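Local coordinates for calcium homeostasis modulator 1 (Oryzias latipes, PDB 6LMT), which forms an eight-subunit membrane channel, which probably opens a large pore for ions and small molecules as in other calcium homeostasis modulators, at residues F18-C23 against T103-I108; N71-V76 against K215-Y220; V112-T117 against W186-M191. All coordinates share one frame; numbering follows the deposited sequence.

In the fold
The three contacts lie in different parts of one mostly helical subunit. Contacts 1 and 2 are 14 Å apart between centres, and they touch where R105 NH2 lies 3.1 Å from N71 OD1. Contact 1 closes in the chain before contact 3 opens, and their centres are 17 Å apart. Helix 92-105 and helix 108-120 follow each other here, so the two contacts adjoin in sequence. They also share a ligand, the chain L cholesterol hemisuccinate: its succinate end reaches M19, and its ring system lies against V112, S115, V116 and L189. Contact 2 is about 16 Å from contact 3 between nearest atoms. Both of these contacts reach the second subunit.

Contact 1. Residues F18-C23 against T103-I108; sequences FMNGIC and TQRSLI. With Y01 (cholesterol hemisuccinate), chain K; Y01 (cholesterol hemisuccinate), chain L.
C23 and I108 make the apolar part of this contact. The CB of C23 lies 3.7 Å from CD1 of I108. C23 holds SG between its backbone N and carbonyl carbon (chi1 66°), and the sulfur also faces the same methyl, a little farther off. I108 is extended beyond CG1 (chi2 171°), which brings CD1 to C23 CB.

The polar side chains meet without a bond. N20 crosses R105 at about a right angle, with the amide and guanidinium planes 32° apart. ND2 of N20 lies 3.1 Å from NH1 of R105. Both nitrogens are donors, so the pair is not hydrogen-bonded. ND2 of N20 also rests 3.3 Å from CD of R105. The other amide atom, OD1 of N20, takes a weak bond from the backbone N of G21.

Farther out, NE of R105 is bonded to the carbonyl of S101, one turn back in helix 92-105. A type I turn from R105 to I108 joins this helix to helix 108-120.

Cholesterol hemisuccinate of chain K lies along the flank. Its CAK is 3.6 Å from CG1 of I108, its CAT is 3.3 Å from OE1 of Q104, and L107 packs on its tail. M19 meets two ligands. Its SD is 3.2 Å from the carboxylate OAF of chain K, and its CE is 3.2 Å from the carboxylate OAF of chain L. The junction of helices 92-105 and 108-120, with M19, forms part of a cholesterol hemisuccinate pocket seen in this CALHM channel.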
loop_
_atom_site.group_PDB
_atom_site.type_symbol
_atom_site.label_atom_id
_atom_site.label_comp_id
_atom_site.label_asym_id
_atom_site.label_seq_id
_atom_site.Cartn_x
_atom_site.Cartn_y
_atom_site.Cartn_z
ATOM N N PHE A 18 8.312 21.306 9.790
ATOM C CA PHE A 18 7.573 22.086 10.763
ATOM C C PHE A 18 8.502 23.037 11.506
ATOM O O PHE A 18 9.729 22.929 11.456
ATOM C CB PHE A 18 6.859 21.165 11.765
ATOM C CG PHE A 18 7.793 20.420 12.702
ATOM C CD1 PHE A 18 8.418 19.248 12.298
ATOM C CD2 PHE A 18 7.990 20.857 14.006
ATOM C CE1 PHE A 18 9.261 18.560 13.154
ATOM C CE2 PHE A 18 8.834 20.171 14.870
ATOM C CZ PHE A 18 9.464 19.020 14.444
ATOM N N MET A 19 7.885 23.995 12.185
ATOM C CA MET A 19 8.519 24.724 13.266
ATOM C C MET A 19 7.665 24.687 14.526
ATOM O O MET A 19 8.168 25.015 15.605
ATOM C CB MET A 19 8.801 26.176 12.846
ATOM C CG MET A 19 7.574 27.051 12.730
ATOM S SD MET A 19 7.920 28.663 12.026
ATOM C CE MET A 19 6.385 29.466 12.421
ATOM N N ASN A 20 6.392 24.313 14.408
ATOM C CA ASN A 20 5.581 23.795 15.498
ATOM C C ASN A 20 4.714 22.685 14.923
ATOM O O ASN A 20 4.298 22.740 13.762
ATOM C CB ASN A 20 4.712 24.871 16.157
ATOM C CG ASN A 20 4.047 24.387 17.436
ATOM O OD1 ASN A 20 4.288 23.274 17.898
ATOM N ND2 ASN A 20 3.179 25.213 17.995
ATOM N N GLY A 21 4.457 21.671 15.741
ATOM C CA GLY A 21 3.818 20.462 15.266
ATOM C C GLY A 21 2.314 20.465 15.387
ATOM O O GLY A 21 1.615 20.003 14.484
ATOM N N ILE A 22 1.800 20.984 16.504
ATOM C CA ILE A 22 0.364 20.973 16.737
ATOM C C ILE A 22 -0.367 21.937 15.805
ATOM O O ILE A 22 -1.529 21.696 15.464
ATOM C CB ILE A 22 0.089 21.262 18.228
ATOM C CG1 ILE A 22 -1.360 20.950 18.605
ATOM C CG2 ILE A 22 0.487 22.679 18.614
ATOM C CD1 ILE A 22 -1.685 19.484 18.546
ATOM N N CYS A 23 0.296 22.992 15.329
ATOM C CA CYS A 23 -0.365 23.915 14.418
ATOM C C CYS A 23 -0.455 23.348 13.011
ATOM O O CYS A 23 -1.424 23.623 12.299
ATOM C CB CYS A 23 0.360 25.258 14.401
ATOM S SG CYS A 23 2.027 25.196 13.724
ATOM N N THR A 103 -1.886 32.904 20.826
ATOM C CA THR A 103 -2.973 33.402 19.997
ATOM C C THR A 103 -2.645 33.292 18.517
ATOM O O THR A 103 -3.501 32.900 17.718
ATOM C CB THR A 103 -3.270 34.848 20.376
ATOM O OG1 THR A 103 -3.625 34.902 21.756
ATOM C CG2 THR A 103 -4.398 35.411 19.562
ATOM N N GLN A 104 -1.404 33.591 18.139
ATOM C CA GLN A 104 -1.022 33.556 16.733
ATOM C C GLN A 104 -0.963 32.141 16.182
ATOM O O GLN A 104 -1.280 31.929 15.011
ATOM C CB GLN A 104 0.312 34.262 16.552
ATOM C CG GLN A 104 0.192 35.756 16.649
ATOM C CD GLN A 104 1.524 36.427 16.775
ATOM O OE1 GLN A 104 2.548 35.768 16.924
ATOM N NE2 GLN A 104 1.524 37.748 16.730
ATOM N N ARG A 105 -0.576 31.164 16.989
ATOM C CA ARG A 105 -0.623 29.795 16.502
ATOM C C ARG A 105 -2.030 29.219 16.519
ATOM O O ARG A 105 -2.301 28.248 15.813
ATOM C CB ARG A 105 0.302 28.917 17.326
ATOM C CG ARG A 105 1.744 29.318 17.204
ATOM C CD ARG A 105 2.607 28.504 18.138
ATOM N NE ARG A 105 2.263 28.749 19.533
ATOM C CZ ARG A 105 2.781 28.081 20.556
ATOM N NH1 ARG A 105 3.680 27.134 20.339
ATOM N NH2 ARG A 105 2.414 28.366 21.796
ATOM N N SER A 106 -2.930 29.797 17.302
ATOM C CA SER A 106 -4.294 29.317 17.365
ATOM C C SER A 106 -5.160 29.866 16.253
ATOM O O SER A 106 -6.329 29.494 16.178
ATOM C CB SER A 106 -4.911 29.677 18.707
ATOM O OG SER A 106 -4.240 29.005 19.738
ATOM N N LEU A 107 -4.622 30.729 15.400
ATOM C CA LEU A 107 -5.357 31.316 14.295
ATOM C C LEU A 107 -5.090 30.638 12.966
ATOM O O LEU A 107 -5.618 31.083 11.954
ATOM C CB LEU A 107 -5.035 32.800 14.178
ATOM C CG LEU A 107 -5.616 33.718 15.235
ATOM C CD1 LEU A 107 -5.072 35.101 15.072
ATOM C CD2 LEU A 107 -7.097 33.740 15.089
ATOM N N ILE A 108 -4.306 29.571 12.942
ATOM C CA ILE A 108 -3.976 28.908 11.689
ATOM C C ILE A 108 -5.136 28.061 11.197
ATOM O O ILE A 108 -5.556 28.180 10.047
ATOM C CB ILE A 108 -2.691 28.080 11.855
ATOM C CG1 ILE A 108 -1.525 29.018 12.089
ATOM C CG2 ILE A 108 -2.421 27.248 10.643
ATOM C CD1 ILE A 108 -0.260 28.346 12.478
HETATM C CAA Y01 K . -10.247 33.880 10.797
HETATM C CBA Y01 K . -9.017 34.760 10.687
HETATM C CAB Y01 K . -9.332 36.171 11.151
HETATM C CAN Y01 K . -7.855 34.168 11.468
HETATM C CAJ Y01 K . -6.611 35.020 11.573
HETATM C CAO Y01 K . -5.769 35.016 10.326
HETATM C CBB Y01 K . -4.378 35.662 10.452
HETATM C CAC Y01 K . -4.504 37.042 11.095
HETATM C CBE Y01 K . -3.392 34.701 11.152
HETATM C CAP Y01 K . -3.517 33.264 10.575
HETATM C CAQ Y01 K . -2.139 32.595 10.691
HETATM C CBG Y01 K . -1.355 33.557 11.573
HETATM C CBI Y01 K . -1.851 34.949 11.127
HETATM C CAE Y01 K . -1.418 35.294 9.695
HETATM C CAU Y01 K . -1.265 35.947 12.133
HETATM C CAS Y01 K . 0.265 35.871 12.192
HETATM C CBF Y01 K . 0.778 34.469 12.551
HETATM C CBD Y01 K . 0.158 33.390 11.649
HETATM C CAK Y01 K . 0.523 32.010 12.185
HETATM C CAI Y01 K . 1.940 31.908 12.652
HETATM C CAZ Y01 K . 2.776 32.931 12.739
HETATM C CAV Y01 K . 4.242 32.710 13.053
HETATM C CBH Y01 K . 2.329 34.378 12.552
HETATM C CAD Y01 K . 2.926 34.902 11.233
HETATM C CAT Y01 K . 2.880 35.199 13.737
HETATM C CAR Y01 K . 4.376 34.998 13.972
HETATM C CBC Y01 K . 4.712 33.553 14.218
HETATM O OAW Y01 K . 6.167 33.455 14.312
HETATM C CAY Y01 K . 6.725 32.418 14.934
HETATM O OAG Y01 K . 6.113 31.511 15.418
HETATM C CAM Y01 K . 8.220 32.547 14.991
HETATM C CAL Y01 K . 8.990 31.439 15.689
HETATM C CAX Y01 K . 9.260 30.207 14.844
HETATM O OAH Y01 K . 10.048 30.314 13.889
HETATM O OAF Y01 K . 8.681 29.143 15.140
HETATM C CAA Y01 L . -11.267 23.735 -1.970
HETATM C CBA Y01 L . -9.791 23.770 -2.341
HETATM C CAB Y01 L . -9.565 24.676 -3.538
HETATM C CAN Y01 L . -8.938 24.203 -1.155
HETATM C CAJ Y01 L . -7.494 24.528 -1.455
HETATM C CAO Y01 L . -6.747 25.030 -0.236
HETATM C CBB Y01 L . -6.150 26.449 -0.316
HETATM C CAC Y01 L . -7.024 27.333 -1.197
HETATM C CBE Y01 L . -5.982 27.086 1.077
HETATM C CAP Y01 L . -6.990 26.547 2.121
HETATM C CAQ Y01 L . -6.380 26.838 3.503
HETATM C CBG Y01 L . -5.235 27.781 3.156
HETATM C CBI Y01 L . -4.655 27.109 1.892
HETATM C CAE Y01 L . -4.136 25.694 2.132
HETATM C CAU Y01 L . -3.507 27.974 1.399
HETATM C CAS Y01 L . -2.457 28.114 2.506
HETATM C CBF Y01 L . -3.023 28.910 3.688
HETATM C CBD Y01 L . -4.289 28.254 4.259
HETATM C CAK Y01 L . -4.972 29.287 5.154
HETATM C CAI Y01 L . -4.011 30.032 6.028
HETATM C CAZ Y01 L . -2.693 29.900 5.974
HETATM C CAV Y01 L . -1.801 30.461 7.066
HETATM C CBH Y01 L . -1.994 29.191 4.819
HETATM C CAD Y01 L . -1.374 27.884 5.348
HETATM C CAT Y01 L . -0.887 30.136 4.310
HETATM C CAR Y01 L . 0.067 30.564 5.426
HETATM C CBC Y01 L . -0.649 31.290 6.531
HETATM O OAW Y01 L . 0.300 31.611 7.604
HETATM C CAY Y01 L . 1.189 30.706 8.057
HETATM O OAG Y01 L . 0.929 29.592 8.408
HETATM C CAM Y01 L . 2.580 31.261 8.050
HETATM C CAL Y01 L . 3.330 31.426 9.355
HETATM C CAX Y01 L . 4.287 30.301 9.702
HETATM O OAH Y01 L . 3.824 29.252 10.191
HETATM O OAF Y01 L . 5.498 30.475 9.471
#

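Contact 2. Residues N71-V76 against K215-Y220; sequences NNNVSV and KYWSHY
W217 and V76 both place a key carbon anti to the backbone N, CG in W217 (chi1 -178°) and CG1 in V76 (chi1 -170°). The indole of W217 thereby leaves helix 210-258 and points its six-membered ring at the start of helix 74-82. In V76 the same torsion puts CG1 against that ring. CB and CG of N73 both lie against the CH2 and CZ3 end of the indole.

The closest pair is V76 CG1 and W217 CZ2, at 3.5 Å. The methyl comes at a slant to the ring. N73 also comes at a slant, with its CB 3.8 Å from W217 CH2. The backbone O of N73 lies in the ring plane at the edge, also 3.8 Å from W217 CH2. The N73 amide is turned 59° from the indole plane, so the two flat groups do not stack. The N73 and V76 side chains each run in the opposite direction to that of W217 as they pass it.

No hydrogen bond joins the two segments. ND2 of N73 is 4.3 Å from OG of S218, too far for a bond. The S218 hydroxyl is instead bonded to the carbonyl of T214 in its own helix. The contact is therefore a van der Waals one, made by N73 of the type I turn from N71 to V74 and by V76 in the first turn of helix 74-82.

Helix 210-258 holds the turn at a second point, where R225 bonds to the backbone carbonyl of N72. M98 of helix 92-105 also touches W217. Away from this turn, helix 210-258 meets the second subunit, where Y216 bonds to the carbonyl of H235, and the fourth, where Y216 and Y220 meet the ring of H259 edge-to-face.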
loop_
_atom_site.group_PDB
_atom_site.type_symbol
_atom_site.label_atom_id
_atom_site.label_comp_id
_atom_site.label_asym_id
_atom_site.label_seq_id
_atom_site.Cartn_x
_atom_site.Cartn_y
_atom_site.Cartn_z
ATOM N N ASN A 71 -3.215 23.700 23.905
ATOM C CA ASN A 71 -1.926 24.264 24.272
ATOM C C ASN A 71 -1.712 24.093 25.769
ATOM O O ASN A 71 -2.534 24.531 26.574
ATOM C CB ASN A 71 -1.873 25.736 23.875
ATOM C CG ASN A 71 -0.469 26.236 23.617
ATOM O OD1 ASN A 71 -0.284 27.200 22.891
ATOM N ND2 ASN A 71 0.521 25.606 24.220
ATOM N N ASN A 72 -0.603 23.466 26.142
ATOM C CA ASN A 72 -0.333 23.117 27.529
ATOM C C ASN A 72 0.338 24.230 28.320
ATOM O O ASN A 72 0.783 23.984 29.442
ATOM C CB ASN A 72 0.525 21.855 27.592
ATOM C CG ASN A 72 -0.256 20.611 27.257
ATOM O OD1 ASN A 72 -1.366 20.417 27.741
ATOM N ND2 ASN A 72 0.308 19.770 26.407
ATOM N N ASN A 73 0.424 25.441 27.778
ATOM C CA ASN A 73 0.972 26.572 28.510
ATOM C C ASN A 73 -0.093 27.566 28.925
ATOM O O ASN A 73 0.237 28.602 29.501
ATOM C CB ASN A 73 2.033 27.297 27.683
ATOM C CG ASN A 73 3.262 26.466 27.459
ATOM O OD1 ASN A 73 3.675 25.706 28.325
ATOM N ND2 ASN A 73 3.878 26.628 26.300
ATOM N N VAL A 74 -1.362 27.301 28.627
ATOM C CA VAL A 74 -2.390 28.273 28.966
ATOM C C VAL A 74 -2.790 28.178 30.426
ATOM O O VAL A 74 -3.324 29.146 30.972
ATOM C CB VAL A 74 -3.619 28.115 28.060
ATOM C CG1 VAL A 74 -3.214 28.286 26.620
ATOM C CG2 VAL A 74 -4.275 26.779 28.278
ATOM N N SER A 75 -2.535 27.044 31.078
ATOM C CA SER A 75 -2.807 26.930 32.501
ATOM C C SER A 75 -1.717 27.598 33.313
ATOM O O SER A 75 -1.993 28.185 34.362
ATOM C CB SER A 75 -2.940 25.464 32.891
ATOM O OG SER A 75 -1.718 24.784 32.695
ATOM N N VAL A 76 -0.476 27.529 32.829
ATOM C CA VAL A 76 0.640 28.151 33.527
ATOM C C VAL A 76 0.566 29.663 33.376
ATOM O O VAL A 76 0.874 30.415 34.308
ATOM C CB VAL A 76 1.967 27.585 32.996
ATOM C CG1 VAL A 76 3.110 28.035 33.855
ATOM C CG2 VAL A 76 1.913 26.082 32.927
ATOM N N LYS A 215 11.088 32.163 25.455
ATOM C CA LYS A 215 11.674 30.900 25.037
ATOM C C LYS A 215 12.297 30.151 26.201
ATOM O O LYS A 215 12.148 28.931 26.285
ATOM C CB LYS A 215 12.710 31.122 23.941
ATOM C CG LYS A 215 13.205 29.826 23.333
ATOM C CD LYS A 215 14.140 30.063 22.187
ATOM C CE LYS A 215 13.393 30.686 21.043
ATOM N NZ LYS A 215 12.327 29.794 20.510
ATOM N N TYR A 216 12.965 30.852 27.117
ATOM C CA TYR A 216 13.476 30.181 28.306
ATOM C C TYR A 216 12.343 29.688 29.192
ATOM O O TYR A 216 12.467 28.641 29.838
ATOM C CB TYR A 216 14.398 31.107 29.093
ATOM C CG TYR A 216 14.862 30.476 30.378
ATOM C CD1 TYR A 216 15.783 29.443 30.371
ATOM C CD2 TYR A 216 14.357 30.892 31.597
ATOM C CE1 TYR A 216 16.190 28.851 31.536
ATOM C CE2 TYR A 216 14.760 30.304 32.766
ATOM C CZ TYR A 216 15.672 29.285 32.731
ATOM O OH TYR A 216 16.072 28.709 33.909
ATOM N N TRP A 217 11.232 30.423 29.222
ATOM C CA TRP A 217 10.064 30.005 29.988
ATOM C C TRP A 217 9.453 28.731 29.419
ATOM O O TRP A 217 9.058 27.839 30.174
ATOM C CB TRP A 217 9.042 31.130 29.988
ATOM C CG TRP A 217 7.803 30.888 30.773
ATOM C CD1 TRP A 217 7.653 30.972 32.116
ATOM C CD2 TRP A 217 6.539 30.471 30.254
ATOM N NE1 TRP A 217 6.362 30.685 32.472
ATOM C CE2 TRP A 217 5.659 30.360 31.343
ATOM C CE3 TRP A 217 6.062 30.191 28.965
ATOM C CZ2 TRP A 217 4.320 29.996 31.183
ATOM C CZ3 TRP A 217 4.752 29.803 28.812
ATOM C CH2 TRP A 217 3.891 29.700 29.916
ATOM N N SER A 218 9.392 28.621 28.092
ATOM C CA SER A 218 8.823 27.431 27.467
ATOM C C SER A 218 9.717 26.214 27.650
ATOM O O SER A 218 9.221 25.107 27.881
ATOM C CB SER A 218 8.581 27.683 25.985
ATOM O OG SER A 218 7.632 28.711 25.799
ATOM N N HIS A 219 11.038 26.395 27.538
ATOM C CA HIS A 219 11.947 25.286 27.800
ATOM C C HIS A 219 11.932 24.887 29.263
ATOM O O HIS A 219 12.094 23.708 29.570
ATOM C CB HIS A 219 13.383 25.619 27.382
ATOM C CG HIS A 219 13.579 25.730 25.905
ATOM N ND1 HIS A 219 13.448 24.654 25.057
ATOM C CD2 HIS A 219 13.951 26.774 25.129
ATOM C CE1 HIS A 219 13.684 25.041 23.817
ATOM N NE2 HIS A 219 13.993 26.323 23.833
ATOM N N TYR A 220 11.729 25.843 30.171
ATOM C CA TYR A 220 11.707 25.509 31.589
ATOM C C TYR A 220 10.495 24.671 31.951
ATOM O O TYR A 220 10.581 23.819 32.839
ATOM C CB TYR A 220 11.731 26.771 32.440
ATOM C CG TYR A 220 11.742 26.465 33.912
ATOM C CD1 TYR A 220 12.867 25.934 34.511
ATOM C CD2 TYR A 220 10.625 26.694 34.699
ATOM C CE1 TYR A 220 12.884 25.638 35.852
ATOM C CE2 TYR A 220 10.634 26.403 36.043
ATOM C CZ TYR A 220 11.769 25.876 36.613
ATOM O OH TYR A 220 11.791 25.584 37.954
#

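Contact 3. Residues V112-T117 against W186-M191; sequences VWVSVT and WMFLLM. With Y01 (cholesterol hemisuccinate), chain L.
V114 sits on the ring of F188, and this is the tight part of the contact. CG1 of V114 is 3.8 Å from the ring centroid of F188 and 13° off the ring normal, a CH-pi contact over the face. F188 has CG anti to its backbone N (chi1 179°), which carries the ring across to helix 108-120.

S115 meets the same ring at its edge. Its OG lies in the ring plane, 3.5 Å from CD2 of F188, and equally 3.5 Å from CD2 of L189. The hydroxyl is bonded to the carbonyl of A111, so its polar need is met within its own helix.

On the L189 side the bound cholesterol hemisuccinate of chain L fills in beside S115 and L189. Its CAQ is 3.6 Å from CB of S115, and its CBF is 3.8 Å from CD2 of L189. Farther round helix 167-202, M187 and M191 lie on the surface.

Segments 112-117 and 186-191 run roughly antiparallel (152°), with their axes 9.7 Å apart at closest approach. Helix 108-120 is backed by helices 21-36 and 48-70, while W62 of the second subunit packs on L189 and L190.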
loop_
_atom_site.group_PDB
_atom_site.type_symbol
_atom_site.label_atom_id
_atom_site.label_comp_id
_atom_site.label_asym_id
_atom_site.label_seq_id
_atom_site.Cartn_x
_atom_site.Cartn_y
_atom_site.Cartn_z
ATOM N N VAL A 112 -7.439 28.383 7.872
ATOM C CA VAL A 112 -7.578 27.290 6.922
ATOM C C VAL A 112 -9.045 26.993 6.651
ATOM O O VAL A 112 -9.426 26.752 5.505
ATOM C CB VAL A 112 -6.809 26.051 7.420
ATOM C CG1 VAL A 112 -7.083 24.849 6.575
ATOM C CG2 VAL A 112 -5.352 26.310 7.363
ATOM N N TRP A 113 -9.896 27.055 7.683
ATOM C CA TRP A 113 -11.323 26.825 7.496
ATOM C C TRP A 113 -11.956 27.884 6.609
ATOM O O TRP A 113 -12.724 27.546 5.711
ATOM C CB TRP A 113 -12.064 26.791 8.829
ATOM C CG TRP A 113 -13.541 26.514 8.661
ATOM C CD1 TRP A 113 -14.534 27.423 8.521
ATOM C CD2 TRP A 113 -14.171 25.240 8.647
ATOM N NE1 TRP A 113 -15.729 26.806 8.380
ATOM C CE2 TRP A 113 -15.536 25.458 8.460
ATOM C CE3 TRP A 113 -13.710 23.934 8.765
ATOM C CZ2 TRP A 113 -16.445 24.425 8.405
ATOM C CZ3 TRP A 113 -14.608 22.922 8.711
ATOM C CH2 TRP A 113 -15.959 23.163 8.528
ATOM N N VAL A 114 -11.674 29.161 6.868
ATOM C CA VAL A 114 -12.267 30.249 6.098
ATOM C C VAL A 114 -11.831 30.182 4.647
ATOM O O VAL A 114 -12.630 30.414 3.741
ATOM C CB VAL A 114 -11.911 31.599 6.751
ATOM C CG1 VAL A 114 -12.358 32.767 5.917
ATOM C CG2 VAL A 114 -12.538 31.694 8.089
ATOM N N SER A 115 -10.598 29.762 4.399
ATOM C CA SER A 115 -10.101 29.700 3.039
ATOM C C SER A 115 -10.688 28.534 2.254
ATOM O O SER A 115 -11.070 28.719 1.102
ATOM C CB SER A 115 -8.593 29.631 3.060
ATOM O OG SER A 115 -8.058 30.790 3.637
ATOM N N VAL A 116 -10.789 27.337 2.844
ATOM C CA VAL A 116 -11.424 26.232 2.124
ATOM C C VAL A 116 -12.908 26.478 1.939
ATOM O O VAL A 116 -13.495 26.002 0.976
ATOM C CB VAL A 116 -11.204 24.851 2.786
ATOM C CG1 VAL A 116 -9.801 24.456 2.761
ATOM C CG2 VAL A 116 -11.700 24.799 4.188
ATOM N N THR A 117 -13.532 27.231 2.831
ATOM C CA THR A 117 -14.953 27.497 2.713
ATOM C C THR A 117 -15.231 28.501 1.606
ATOM O O THR A 117 -16.204 28.362 0.864
ATOM C CB THR A 117 -15.475 27.979 4.061
ATOM O OG1 THR A 117 -15.168 26.991 5.032
ATOM C CG2 THR A 117 -16.932 28.167 4.063
ATOM N N TRP A 186 -9.290 34.438 -2.358
ATOM C CA TRP A 186 -7.949 34.876 -2.712
ATOM C C TRP A 186 -7.588 36.199 -2.072
ATOM O O TRP A 186 -6.427 36.398 -1.723
ATOM C CB TRP A 186 -7.770 34.962 -4.228
ATOM C CG TRP A 186 -7.596 33.634 -4.844
ATOM C CD1 TRP A 186 -8.479 32.971 -5.614
ATOM C CD2 TRP A 186 -6.482 32.762 -4.670
ATOM N NE1 TRP A 186 -7.987 31.754 -5.961
ATOM C CE2 TRP A 186 -6.756 31.600 -5.391
ATOM C CE3 TRP A 186 -5.270 32.862 -3.990
ATOM C CZ2 TRP A 186 -5.879 30.547 -5.448
ATOM C CZ3 TRP A 186 -4.409 31.823 -4.044
ATOM C CH2 TRP A 186 -4.711 30.678 -4.773
ATOM N N MET A 187 -8.548 37.104 -1.893
ATOM C CA MET A 187 -8.245 38.331 -1.176
ATOM C C MET A 187 -8.045 38.079 0.306
ATOM O O MET A 187 -7.257 38.774 0.942
ATOM C CB MET A 187 -9.339 39.368 -1.376
ATOM C CG MET A 187 -9.483 39.877 -2.784
ATOM S SD MET A 187 -7.975 40.513 -3.533
ATOM C CE MET A 187 -7.652 39.253 -4.757
ATOM N N PHE A 188 -8.751 37.100 0.870
ATOM C CA PHE A 188 -8.525 36.729 2.258
ATOM C C PHE A 188 -7.149 36.114 2.446
ATOM O O PHE A 188 -6.458 36.451 3.404
ATOM C CB PHE A 188 -9.616 35.771 2.739
ATOM C CG PHE A 188 -9.440 35.319 4.154
ATOM C CD1 PHE A 188 -9.779 36.142 5.203
ATOM C CD2 PHE A 188 -8.909 34.072 4.436
ATOM C CE1 PHE A 188 -9.602 35.732 6.493
ATOM C CE2 PHE A 188 -8.717 33.671 5.726
ATOM C CZ PHE A 188 -9.072 34.497 6.751
ATOM N N LEU A 189 -6.743 35.204 1.556
ATOM C CA LEU A 189 -5.418 34.597 1.650
ATOM C C LEU A 189 -4.317 35.624 1.503
ATOM O O LEU A 189 -3.287 35.538 2.167
ATOM C CB LEU A 189 -5.227 33.525 0.585
ATOM C CG LEU A 189 -5.785 32.138 0.760
ATOM C CD1 LEU A 189 -5.461 31.363 -0.468
ATOM C CD2 LEU A 189 -5.123 31.530 1.947
ATOM N N LEU A 190 -4.535 36.610 0.658
ATOM C CA LEU A 190 -3.520 37.595 0.360
ATOM C C LEU A 190 -3.377 38.599 1.490
ATOM O O LEU A 190 -2.259 39.009 1.802
ATOM C CB LEU A 190 -3.890 38.258 -0.958
ATOM C CG LEU A 190 -2.902 38.963 -1.844
ATOM C CD1 LEU A 190 -1.857 37.977 -2.226
ATOM C CD2 LEU A 190 -3.652 39.391 -3.059
ATOM N N MET A 191 -4.480 38.963 2.145
ATOM C CA MET A 191 -4.403 39.855 3.296
ATOM C C MET A 191 -3.832 39.158 4.518
ATOM O O MET A 191 -3.129 39.782 5.314
ATOM C CB MET A 191 -5.774 40.423 3.631
ATOM C CG MET A 191 -6.290 41.424 2.640
ATOM S SD MET A 191 -7.825 42.186 3.190
ATOM C CE MET A 191 -8.981 40.841 2.987
HETATM C CAA Y01 L . -11.267 23.735 -1.970
HETATM C CBA Y01 L . -9.791 23.770 -2.341
HETATM C CAB Y01 L . -9.565 24.676 -3.538
HETATM C CAN Y01 L . -8.938 24.203 -1.155
HETATM C CAJ Y01 L . -7.494 24.528 -1.455
HETATM C CAO Y01 L . -6.747 25.030 -0.236
HETATM C CBB Y01 L . -6.150 26.449 -0.316
HETATM C CAC Y01 L . -7.024 27.333 -1.197
HETATM C CBE Y01 L . -5.982 27.086 1.077
HETATM C CAP Y01 L . -6.990 26.547 2.121
HETATM C CAQ Y01 L . -6.380 26.838 3.503
HETATM C CBG Y01 L . -5.235 27.781 3.156
HETATM C CBI Y01 L . -4.655 27.109 1.892
HETATM C CAE Y01 L . -4.136 25.694 2.132
HETATM C CAU Y01 L . -3.507 27.974 1.399
HETATM C CAS Y01 L . -2.457 28.114 2.506
HETATM C CBF Y01 L . -3.023 28.910 3.688
HETATM C CBD Y01 L . -4.289 28.254 4.259
HETATM C CAK Y01 L . -4.972 29.287 5.154
HETATM C CAI Y01 L . -4.011 30.032 6.028
HETATM C CAZ Y01 L . -2.693 29.900 5.974
HETATM C CAV Y01 L . -1.801 30.461 7.066
HETATM C CBH Y01 L . -1.994 29.191 4.819
HETATM C CAD Y01 L . -1.374 27.884 5.348
HETATM C CAT Y01 L . -0.887 30.136 4.310
HETATM C CAR Y01 L . 0.067 30.564 5.426
HETATM C CBC Y01 L . -0.649 31.290 6.531
HETATM O OAW Y01 L . 0.300 31.611 7.604
HETATM C CAY Y01 L . 1.189 30.706 8.057
HETATM O OAG Y01 L . 0.929 29.592 8.408
HETATM C CAM Y01 L . 2.580 31.261 8.050
HETATM C CAL Y01 L . 3.330 31.426 9.355
HETATM C CAX Y01 L . 4.287 30.301 9.702
HETATM O OAH Y01 L . 3.824 29.252 10.191
HETATM O OAF Y01 L . 5.498 30.475 9.471
#